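PDB 5GT5: pectate lyase from Paenibacillus sp. 0602, which cleaves polygalacturonate and partly methylated pectins by endo-acting beta-elimination, probably with the help of calcium, as a secreted polysaccharide lyase of family 1. Local coordinates for residues Tyr221-Ser226 / Lys315-Gly320; Lys233-Ala238 / Gln301-Ser306; Phe399-Asn402 / Ile406-Tyr409. The protein carries 1 engineered substitution. One frame throughout, in Å; residues are numbered along the deposited sequence.

Interaction 1 of 3, residues Tyr221-Ser226 / Lys315-Gly320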
loop_
_atom_site.group_PDB
_atom_site.type_symbol
_atom_site.label_atom_id
_atom_site.label_comp_id
_atom_site.label_asym_id
_atom_site.label_seq_id
_atom_site.Cartn_x
_atom_site.Cartn_y
_atom_site.Cartn_z
ATOM N N TYR A 221 38.649 17.392 18.073
ATOM C CA TYR A 221 38.354 18.697 18.638
ATOM C C TYR A 221 39.640 19.427 19.027
ATOM O O TYR A 221 39.846 20.623 18.690
ATOM C CB TYR A 221 37.415 18.544 19.844
ATOM C CG TYR A 221 37.066 19.888 20.447
ATOM C CD1 TYR A 221 36.105 20.697 19.872
ATOM C CD2 TYR A 221 37.746 20.368 21.574
ATOM C CE1 TYR A 221 35.808 21.952 20.385
ATOM C CE2 TYR A 221 37.439 21.602 22.111
ATOM C CZ TYR A 221 36.463 22.389 21.526
ATOM O OH TYR A 221 36.169 23.639 22.015
ATOM N N ASN A 222 40.531 18.697 19.694
ATOM C CA ASN A 222 41.819 19.268 20.102
ATOM C C ASN A 222 42.624 19.771 18.902
ATOM O O ASN A 222 43.144 20.890 18.898
ATOM C CB ASN A 222 42.602 18.232 20.920
ATOM C CG ASN A 222 43.823 18.813 21.609
ATOM O OD1 ASN A 222 43.767 19.872 22.235
ATOM N ND2 ASN A 222 44.947 18.118 21.481
ATOM N N TYR A 223 42.665 18.984 17.836
ATOM C CA TYR A 223 43.362 19.394 16.634
ATOM C C TYR A 223 42.751 20.659 16.016
ATOM O O TYR A 223 43.460 21.572 15.605
ATOM C CB TYR A 223 43.348 18.251 15.628
ATOM C CG TYR A 223 44.078 18.578 14.368
ATOM C CD1 TYR A 223 45.464 18.656 14.346
ATOM C CD2 TYR A 223 43.385 18.846 13.185
ATOM C CE1 TYR A 223 46.135 18.966 13.167
ATOM C CE2 TYR A 223 44.050 19.162 12.000
ATOM C CZ TYR A 223 45.416 19.249 12.010
ATOM O OH TYR A 223 46.069 19.575 10.829
ATOM N N LEU A 224 41.424 20.699 15.924
ATOM C CA LEU A 224 40.749 21.864 15.367
ATOM C C LEU A 224 41.045 23.142 16.152
ATOM O O LEU A 224 41.160 24.221 15.560
ATOM C CB LEU A 224 39.247 21.631 15.313
ATOM C CG LEU A 224 38.791 20.474 14.430
ATOM C CD1 LEU A 224 37.288 20.258 14.670
ATOM C CD2 LEU A 224 39.102 20.787 12.945
ATOM N N ARG A 225 41.121 23.030 17.479
ATOM C CA ARG A 225 41.441 24.175 18.351
ATOM C C ARG A 225 42.922 24.533 18.363
ATOM O O ARG A 225 43.293 25.626 18.789
ATOM C CB ARG A 225 41.020 23.851 19.787
ATOM C CG ARG A 225 39.506 23.724 19.995
ATOM C CD ARG A 225 38.795 25.075 20.066
ATOM N NE ARG A 225 39.160 25.739 21.339
ATOM C CZ ARG A 225 40.006 26.774 21.419
ATOM N NH1 ARG A 225 40.531 27.337 20.326
ATOM N NH2 ARG A 225 40.313 27.274 22.617
ATOM N N SER A 226 43.757 23.598 17.913
ATOM C CA SER A 226 45.209 23.761 17.990
ATOM C C SER A 226 45.731 24.742 16.959
ATOM O O SER A 226 45.026 25.185 16.054
ATOM C CB SER A 226 45.913 22.416 17.763
ATOM O OG SER A 226 46.021 22.124 16.375
ATOM N N LYS A 315 44.820 16.120 7.841
ATOM C CA LYS A 315 44.886 15.143 8.917
ATOM C C LYS A 315 43.787 14.078 8.825
ATOM O O LYS A 315 43.639 13.224 9.719
ATOM C CB LYS A 315 44.854 15.831 10.289
ATOM C CG LYS A 315 46.182 16.365 10.715
ATOM C CD LYS A 315 47.191 15.263 10.984
ATOM C CE LYS A 315 48.498 15.867 11.507
ATOM N NZ LYS A 315 49.263 14.877 12.304
ATOM N N GLY A 316 43.002 14.126 7.750
ATOM C CA GLY A 316 41.965 13.140 7.522
ATOM C C GLY A 316 40.650 13.425 8.211
ATOM O O GLY A 316 39.797 12.540 8.310
ATOM N N TYR A 317 40.471 14.651 8.679
ATOM C CA TYR A 317 39.216 15.020 9.346
ATOM C C TYR A 317 38.235 15.634 8.361
ATOM O O TYR A 317 38.629 16.326 7.419
ATOM C CB TYR A 317 39.481 16.014 10.459
ATOM C CG TYR A 317 40.282 15.455 11.598
ATOM C CD1 TYR A 317 39.846 14.326 12.291
ATOM C CD2 TYR A 317 41.475 16.063 12.015
ATOM C CE1 TYR A 317 40.579 13.799 13.354
ATOM C CE2 TYR A 317 42.214 15.542 13.074
ATOM C CZ TYR A 317 41.758 14.424 13.752
ATOM O OH TYR A 317 42.458 13.895 14.815
ATOM N N LYS A 318 36.951 15.369 8.572
ATOM C CA LYS A 318 35.880 16.058 7.876
ATOM C C LYS A 318 35.255 17.047 8.850
ATOM O O LYS A 318 34.658 16.651 9.851
ATOM C CB LYS A 318 34.822 15.060 7.401
ATOM C CG LYS A 318 33.606 15.674 6.759
ATOM C CD LYS A 318 32.635 14.563 6.330
ATOM C CE LYS A 318 31.179 15.045 6.213
ATOM N NZ LYS A 318 30.384 14.733 7.481
ATOM N N PHE A 319 35.400 18.328 8.565
ATOM C CA PHE A 319 34.812 19.391 9.380
ATOM C C PHE A 319 34.601 20.623 8.552
ATOM O O PHE A 319 35.561 21.322 8.192
ATOM C CB PHE A 319 35.677 19.719 10.591
ATOM C CG PHE A 319 34.985 20.622 11.572
ATOM C CD1 PHE A 319 33.951 20.134 12.364
ATOM C CD2 PHE A 319 35.312 21.967 11.660
ATOM C CE1 PHE A 319 33.278 20.973 13.251
ATOM C CE2 PHE A 319 34.632 22.802 12.516
ATOM C CZ PHE A 319 33.617 22.293 13.329
ATOM N N GLY A 320 33.347 20.936 8.271
ATOM C CA GLY A 320 33.020 22.042 7.398
ATOM C C GLY A 320 31.541 22.099 7.068
ATOM O O GLY A 320 30.721 21.489 7.772
#
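Y223 and L224 of helix 219-225 meet K315, Y317 and F319 here. Two CH-pi contacts lead. L224 CD1 sits over the centre of the F319 ring, 3.9 Å from its centroid and 12° off the ring normal. K315 approaches the Y223 ring less squarely: its CB lies off-centre at 4.2 Å from the ring centroid, and its CG stands 3.2 Å from Y223 OH, while the bend beyond it turns the amino end away.

The aromatic contact is oblique. Y223 CD2 meets the edge of the Y317 ring at CE2, 3.5 Å away, with the two ring planes 42° apart. With CG anti to the backbone nitrogen (chi1 -179°), Y223 sends its ring out toward the 315-320 segment, where K315 and Y317 meet the same side of it, K315 at the hydroxyl end and Y317 nearer CB.

S226 OG and S226 N both donate to Y223 O at the helix end, and Y223 OH is hydrogen-bonded to A311 O. G316, at positive phi, closes helix 306-314 in a Schellman motif. I312 of that helix touches L224, Y317 and F319, while F319 also packs on I239 of helix 233-241; the chain then continues to strand 324-329.

Interaction 2 of 3, residues Lys233-Ala238 / Gln301-Ser306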
loop_
_atom_site.group_PDB
_atom_site.type_symbol
_atom_site.label_atom_id
_atom_site.label_comp_id
_atom_site.label_asym_id
_atom_site.label_seq_id
_atom_site.Cartn_x
_atom_site.Cartn_y
_atom_site.Cartn_z
ATOM N N LYS A 233 36.542 27.987 20.025
ATOM C CA LYS A 233 35.385 27.239 20.511
ATOM C C LYS A 233 34.095 27.762 19.898
ATOM O O LYS A 233 33.253 26.981 19.459
ATOM C CB LYS A 233 35.348 27.324 22.043
ATOM C CG LYS A 233 34.118 26.813 22.728
ATOM C CD LYS A 233 34.217 27.062 24.246
ATOM C CE LYS A 233 34.373 28.556 24.547
ATOM N NZ LYS A 233 35.076 28.832 25.845
ATOM N N GLU A 234 33.961 29.077 19.822
ATOM C CA GLU A 234 32.813 29.705 19.215
ATOM C C GLU A 234 32.690 29.324 17.741
ATOM O O GLU A 234 31.589 29.037 17.283
ATOM C CB GLU A 234 32.886 31.224 19.395
ATOM C CG GLU A 234 32.795 31.655 20.875
ATOM C CD GLU A 234 34.145 31.603 21.691
ATOM O OE1 GLU A 234 35.263 31.328 21.142
ATOM O OE2 GLU A 234 34.068 31.878 22.923
ATOM N N ASP A 235 33.807 29.288 17.013
ATOM C CA ASP A 235 33.798 28.873 15.610
ATOM C C ASP A 235 33.261 27.473 15.499
ATOM O O ASP A 235 32.443 27.182 14.616
ATOM C CB ASP A 235 35.212 28.866 15.032
ATOM C CG ASP A 235 35.768 30.249 14.755
ATOM O OD1 ASP A 235 35.023 31.245 14.592
ATOM O OD2 ASP A 235 37.016 30.317 14.678
ATOM N N ILE A 236 33.736 26.584 16.367
ATOM C CA ILE A 236 33.312 25.176 16.277
ATOM C C ILE A 236 31.830 25.011 16.623
ATOM O O ILE A 236 31.116 24.267 15.956
ATOM C CB ILE A 236 34.249 24.266 17.080
ATOM C CG1 ILE A 236 35.678 24.350 16.484
ATOM C CG2 ILE A 236 33.711 22.819 17.192
ATOM C CD1 ILE A 236 36.705 23.643 17.356
ATOM N N ILE A 237 31.340 25.750 17.605
ATOM C CA ILE A 237 29.911 25.723 17.873
ATOM C C ILE A 237 29.115 26.220 16.649
ATOM O O ILE A 237 28.117 25.591 16.256
ATOM C CB ILE A 237 29.621 26.593 19.099
ATOM C CG1 ILE A 237 30.121 25.885 20.355
ATOM C CG2 ILE A 237 28.138 26.927 19.213
ATOM C CD1 ILE A 237 30.218 26.839 21.546
ATOM N N ALA A 238 29.549 27.302 16.015
ATOM C CA ALA A 238 28.815 27.829 14.859
ATOM C C ALA A 238 28.817 26.866 13.678
ATOM O O ALA A 238 27.786 26.687 13.022
ATOM C CB ALA A 238 29.419 29.182 14.418
ATOM N N GLN A 301 30.499 29.091 7.301
ATOM C CA GLN A 301 31.553 28.742 6.359
ATOM C C GLN A 301 32.633 29.822 6.280
ATOM O O GLN A 301 33.796 29.488 6.054
ATOM C CB GLN A 301 30.944 28.496 4.966
ATOM C CG GLN A 301 31.963 28.308 3.828
ATOM C CD GLN A 301 32.715 26.998 3.881
ATOM O OE1 GLN A 301 32.264 25.986 3.329
ATOM N NE2 GLN A 301 33.905 27.016 4.480
ATOM N N THR A 302 32.259 31.085 6.496
ATOM C CA THR A 302 33.235 32.193 6.405
ATOM C C THR A 302 34.316 32.087 7.479
ATOM O O THR A 302 35.377 32.719 7.355
ATOM C CB THR A 302 32.579 33.586 6.500
ATOM O OG1 THR A 302 32.093 33.820 7.835
ATOM C CG2 THR A 302 31.469 33.752 5.437
ATOM N N ARG A 303 34.058 31.303 8.531
ATOM C CA ARG A 303 35.031 31.101 9.607
ATOM C C ARG A 303 36.123 30.128 9.226
ATOM O O ARG A 303 37.128 30.025 9.948
ATOM C CB ARG A 303 34.317 30.624 10.899
ATOM C CG ARG A 303 33.208 31.550 11.403
ATOM C CD ARG A 303 32.403 30.828 12.475
ATOM N NE ARG A 303 31.296 31.634 12.987
ATOM C CZ ARG A 303 31.301 32.247 14.177
ATOM N NH1 ARG A 303 32.346 32.152 14.985
ATOM N NH2 ARG A 303 30.232 32.925 14.555
ATOM N N ILE A 304 35.969 29.412 8.108
ATOM C CA ILE A 304 37.010 28.482 7.689
ATOM C C ILE A 304 37.668 29.007 6.420
ATOM O O ILE A 304 37.076 28.964 5.360
ATOM C CB ILE A 304 36.493 27.042 7.426
ATOM C CG1 ILE A 304 35.680 26.519 8.609
ATOM C CG2 ILE A 304 37.671 26.099 7.154
ATOM C CD1 ILE A 304 34.986 25.138 8.336
ATOM N N THR A 305 38.888 29.519 6.536
ATOM C CA THR A 305 39.578 29.988 5.355
ATOM C C THR A 305 40.159 28.814 4.585
ATOM O O THR A 305 40.201 27.686 5.085
ATOM C CB THR A 305 40.722 30.941 5.709
ATOM O OG1 THR A 305 41.754 30.202 6.387
ATOM C CG2 THR A 305 40.232 32.103 6.571
ATOM N N SER A 306 40.629 29.074 3.368
ATOM C CA SER A 306 41.197 28.025 2.542
ATOM C C SER A 306 42.329 27.287 3.238
ATOM O O SER A 306 42.395 26.064 3.186
ATOM C CB SER A 306 41.686 28.578 1.195
ATOM O OG SER A 306 40.630 29.234 0.526
HETATM O O HOH W 1 37.851 31.457 12.223
#
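D235 OD1 receives R303 NH1 at 2.9 Å in a salt bridge that is also the direct hydrogen bond of this contact. The N-H...O angle is 154°, and the bond uses the anti lone pair of OD1, the one turned from OD2. The acceptor lies near the guanidinium plane, so it meets R303 at its edge; the carboxylate itself is turned 76° from that plane, which leaves a single-oxygen bridge.

The other carboxylate oxygen reaches the same residue through solvent. A water donates to D235 OD2 and to R303 O, 2.8 Å from each, and thereby ties the aspartate to the backbone of the arginine. R303 runs extended from CG to NE (chi3 -178°) past the aspartate, with its CD 3.4 Å from D235 OD1.

Three residues after D235, A238 CB rests over one face of the guanidinium, off-centre and 3.4 Å from R303 NE. Aspartate at the edge and methyl over the face together would limit how the flat group can turn.

R303 belongs to the type I turn Q301-I304, closed by I304 N to Q301 O, which joins helix 295-301 to helix 306-314; T305 sits at the N-cap of the latter, its hydroxyl bonding weakly to M308 N. Helix 233-241 carries D235 and A238 on this side, while I236 packs against Y221 and L224 of helix 219-225, and I237 against helix 203-212.

Interaction 3 of 3, residues Phe399-Asn402 / Ile406-Tyr409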
loop_
_atom_site.group_PDB
_atom_site.type_symbol
_atom_site.label_atom_id
_atom_site.label_comp_id
_atom_site.label_asym_id
_atom_site.label_seq_id
_atom_site.Cartn_x
_atom_site.Cartn_y
_atom_site.Cartn_z
ATOM N N PHE A 399 14.172 14.997 -17.731
ATOM C CA PHE A 399 13.290 14.637 -16.642
ATOM C C PHE A 399 12.064 13.856 -17.087
ATOM O O PHE A 399 11.419 14.183 -18.088
ATOM C CB PHE A 399 12.854 15.864 -15.830
ATOM C CG PHE A 399 11.988 15.494 -14.664
ATOM C CD1 PHE A 399 12.570 15.089 -13.468
ATOM C CD2 PHE A 399 10.614 15.492 -14.783
ATOM C CE1 PHE A 399 11.805 14.687 -12.423
ATOM C CE2 PHE A 399 9.824 15.107 -13.731
ATOM C CZ PHE A 399 10.418 14.696 -12.530
ATOM N N SER A 400 11.737 12.826 -16.322
ATOM C CA SER A 400 10.447 12.148 -16.411
ATOM C C SER A 400 10.283 11.378 -15.106
ATOM O O SER A 400 11.287 11.002 -14.482
ATOM C CB SER A 400 10.389 11.197 -17.611
ATOM O OG SER A 400 11.255 10.096 -17.438
ATOM N N TRP A 401 9.041 11.166 -14.687
ATOM C CA TRP A 401 8.767 10.344 -13.527
ATOM C C TRP A 401 9.039 8.879 -13.835
ATOM O O TRP A 401 9.110 8.473 -14.993
ATOM C CB TRP A 401 7.314 10.497 -13.110
ATOM C CG TRP A 401 6.991 11.881 -12.574
ATOM C CD1 TRP A 401 6.184 12.839 -13.153
ATOM C CD2 TRP A 401 7.475 12.458 -11.346
ATOM N NE1 TRP A 401 6.147 13.971 -12.356
ATOM C CE2 TRP A 401 6.923 13.752 -11.242
ATOM C CE3 TRP A 401 8.324 12.002 -10.324
ATOM C CZ2 TRP A 401 7.180 14.587 -10.151
ATOM C CZ3 TRP A 401 8.577 12.840 -9.248
ATOM C CH2 TRP A 401 8.019 14.113 -9.177
ATOM N N ASN A 402 9.181 8.081 -12.799
ATOM C CA ASN A 402 9.365 6.652 -12.951
ATOM C C ASN A 402 8.086 5.878 -12.737
ATOM O O ASN A 402 7.569 5.846 -11.634
ATOM C CB ASN A 402 10.445 6.154 -11.994
ATOM C CG ASN A 402 11.808 6.670 -12.370
ATOM O OD1 ASN A 402 12.156 6.735 -13.563
ATOM N ND2 ASN A 402 12.605 7.050 -11.370
ATOM N N ILE A 406 2.358 11.430 -15.116
ATOM C CA ILE A 406 2.052 12.525 -14.194
ATOM C C ILE A 406 1.798 11.989 -12.782
ATOM O O ILE A 406 1.411 10.828 -12.596
ATOM C CB ILE A 406 0.838 13.373 -14.668
ATOM C CG1 ILE A 406 -0.422 12.518 -14.715
ATOM C CG2 ILE A 406 1.097 13.985 -16.039
ATOM C CD1 ILE A 406 -1.701 13.318 -14.812
ATOM N N LEU A 407 2.022 12.838 -11.790
ATOM C CA LEU A 407 1.873 12.408 -10.406
ATOM C C LEU A 407 0.465 11.884 -10.173
ATOM O O LEU A 407 -0.510 12.450 -10.700
ATOM C CB LEU A 407 2.178 13.571 -9.481
ATOM C CG LEU A 407 3.653 13.945 -9.377
ATOM C CD1 LEU A 407 3.778 15.340 -8.799
ATOM C CD2 LEU A 407 4.410 12.898 -8.527
ATOM N N PRO A 408 0.349 10.788 -9.398
ATOM C CA PRO A 408 -0.938 10.118 -9.157
ATOM C C PRO A 408 -1.811 10.795 -8.103
ATOM O O PRO A 408 -2.725 10.171 -7.553
ATOM C CB PRO A 408 -0.520 8.728 -8.671
ATOM C CG PRO A 408 0.783 8.952 -8.008
ATOM C CD PRO A 408 1.470 10.009 -8.838
ATOM N N TYR A 409 -1.565 12.072 -7.842
ATOM C CA TYR A 409 -2.372 12.804 -6.879
ATOM C C TYR A 409 -2.505 14.250 -7.299
ATOM O O TYR A 409 -1.681 14.762 -8.059
ATOM C CB TYR A 409 -1.751 12.705 -5.491
ATOM C CG TYR A 409 -0.302 13.144 -5.368
ATOM C CD1 TYR A 409 0.044 14.509 -5.273
ATOM C CD2 TYR A 409 0.713 12.195 -5.306
ATOM C CE1 TYR A 409 1.383 14.912 -5.137
ATOM C CE2 TYR A 409 2.031 12.572 -5.144
ATOM C CZ TYR A 409 2.362 13.920 -5.058
ATOM O OH TYR A 409 3.676 14.274 -4.886
HETATM O O HOH W 2 3.156 15.646 -12.698
#
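W401 and L407 pack together in a bend of the long C-terminal loop that lies against the parallel beta-helix, the fold of family 1 polysaccharide lyases. L407 CD2 stands over one face of the indole, 3.8 Å from the centroid of the six-membered ring and 17° off its normal. The closest carbon is W401 CZ2, 3.6 Å from L407 CD2; CG and both methyls of the leucine all approach this atom from the same side. The CG of L407 lies anti to its carbonyl carbon (chi1 -73°), which swings the branched end to the indole. At the pyrrole side, W401 CD1 passes the I406 backbone at CA, obliquely.

F399 backs the tryptophan on the opposite face, its CZ over the ring centre and 3.7 Å above the plane, so the indole is held between a phenyl edge and a leucine methyl.

Farther out, strand 333-337 supports both aromatics through A333 and L335, and H286 of strand 284-288 touches W401 and L407. N402 ties the bend down through N284, S331, G283 and K363. Y409 OH is hydrogen-bonded to H286 and T264. A water accepts from L407 N at 3.2 Å and, weakly, from W401 NE1 at 3.4 Å.

Overall arrangement
All three contacts lie toward the surface, but they serve different parts of the fold. Interactions 1 and 2 are neighbours, their centres about 11 Å apart, in the helical region beside the beta-helix: helices 219-225 and 233-241 follow each other in the chain, and R225 of the first packs on K233 and I236 of the second. Their partner segments flank helix 306-314. Chemically they diverge, interaction 1 being aromatic and aliphatic, interaction 2 a charged pair with a bridging water. Interaction 3 stands apart, its centre about 44 and 42 Å from theirs, and closes a bend of the C-terminal loop on itself, against strands of the beta-helix, with an indole held on both faces.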